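Side-chain contact in beta-microseminoprotein (Homo sapiens, PDB 3IX0), which is a secreted, disulfide-rich homodimer of seminal plasma that interacts with PI16 and probably binds immunoglobulin: residues N24-P27 with I28-W32. Numbering follows the deposited sequence.
Sequences NKHP and INSEW
His26 and Trp32 lay their rings face to face: the imidazole covers one face of the indole, its centroid 3.5 Å from that of the Trp32 six-membered ring and the planes inclined by 20°. Trp32 comes into position because its CG sits between the backbone N and the carbonyl carbon (chi1 72°), while His26 CG lies anti to its own carbonyl carbon. Two flat aromatic rings suit this place, since they can share a face at van der Waals distance and both side chains set out toward the other strand. A hydrogen bond between His26 NE2 and Asp20 OD2 limits the rotation of the imidazole and probably favours a protonated ring.

Polar bonds close the bend beside the stack. Pro27 O takes two of them from Ser30: one from OG at 2.9 Å, in the carbonyl plane and on a lone pair, and one from the backbone N of Ser30 at 3.0 Å. Pro27 thus offers the carbonyl that closes the turn, and Asn29 readily adopts the positive phi (69°) needed at the third position. Pro27 to Ser30 form a type II beta turn, leading from strand 25-26 into strand 31-33, outermost in this chain's four-stranded antiparallel sheet.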
# COMPACT_ATOMS: atom_id res chain seq x y z
N ASN B 24 21.26 0.24 10.53
CA ASN B 24 20.77 -0.62 11.60
C ASN B 24 20.43 -2.03 11.12
O ASN B 24 19.79 -2.22 10.09
CB ASN B 24 19.53 -0.02 12.30
CG ASN B 24 19.71 1.43 12.71
OD1 ASN B 24 20.42 1.75 13.67
ND2 ASN B 24 19.03 2.32 11.99
N LYS B 25 20.84 -3.03 11.88
CA LYS B 25 20.43 -4.39 11.61
C LYS B 25 19.22 -4.74 12.45
O LYS B 25 19.12 -4.38 13.64
CB LYS B 25 21.56 -5.38 11.90
CG LYS B 25 22.75 -5.23 10.98
CD LYS B 25 23.86 -6.18 11.34
CE LYS B 25 24.73 -5.61 12.45
NZ LYS B 25 25.98 -6.41 12.62
N HIS B 26 18.31 -5.48 11.83
CA HIS B 26 17.06 -5.84 12.46
C HIS B 26 16.88 -7.34 12.49
O HIS B 26 17.23 -8.04 11.54
CB HIS B 26 15.89 -5.20 11.71
CG HIS B 26 16.01 -3.72 11.57
ND1 HIS B 26 15.28 -2.84 12.35
CD2 HIS B 26 16.77 -2.95 10.76
CE1 HIS B 26 15.59 -1.61 12.03
NE2 HIS B 26 16.49 -1.64 11.05
N PRO B 27 16.31 -7.84 13.58
CA PRO B 27 16.04 -9.26 13.74
C PRO B 27 15.03 -9.77 12.72
O PRO B 27 14.10 -9.04 12.33
CB PRO B 27 15.46 -9.35 15.17
CG PRO B 27 15.82 -8.05 15.83
CD PRO B 27 15.87 -7.04 14.73
N ILE B 28 15.21 -11.01 12.29
CA ILE B 28 14.23 -11.65 11.41
C ILE B 28 12.90 -11.57 12.13
O ILE B 28 12.84 -11.76 13.34
CB ILE B 28 14.62 -13.12 11.11
CG1 ILE B 28 15.97 -13.18 10.41
CG2 ILE B 28 13.61 -13.76 10.20
CD1 ILE B 28 15.93 -12.63 9.01
N ASN B 29 11.85 -11.26 11.39
CA ASN B 29 10.50 -11.06 11.91
C ASN B 29 10.25 -9.84 12.79
O ASN B 29 9.29 -9.81 13.55
CB ASN B 29 9.97 -12.33 12.60
CG ASN B 29 9.88 -13.50 11.64
OD1 ASN B 29 9.58 -13.32 10.46
ND2 ASN B 29 10.18 -14.69 12.14
N SER B 30 11.09 -8.82 12.68
CA SER B 30 10.84 -7.60 13.46
C SER B 30 10.32 -6.45 12.61
O SER B 30 10.59 -6.38 11.40
CB SER B 30 12.09 -7.16 14.22
OG SER B 30 13.00 -6.52 13.33
N GLU B 31 9.58 -5.54 13.25
CA GLU B 31 9.05 -4.35 12.60
C GLU B 31 9.73 -3.12 13.17
O GLU B 31 10.06 -3.08 14.36
CB GLU B 31 7.53 -4.27 12.78
CG GLU B 31 6.86 -3.04 12.16
CD GLU B 31 6.89 -1.80 13.05
OE1 GLU B 31 7.09 -1.94 14.28
OE2 GLU B 31 6.72 -0.67 12.53
N TRP B 32 9.97 -2.12 12.33
CA TRP B 32 10.43 -0.82 12.82
C TRP B 32 9.83 0.34 12.04
O TRP B 32 9.38 0.18 10.91
CB TRP B 32 11.95 -0.72 12.80
CG TRP B 32 12.59 -0.61 11.42
CD1 TRP B 32 13.06 0.53 10.83
CD2 TRP B 32 12.86 -1.68 10.50
NE1 TRP B 32 13.59 0.24 9.59
CE2 TRP B 32 13.48 -1.11 9.37
CE3 TRP B 32 12.63 -3.06 10.52
CZ2 TRP B 32 13.87 -1.88 8.26
CZ3 TRP B 32 13.01 -3.81 9.42
CH2 TRP B 32 13.63 -3.22 8.31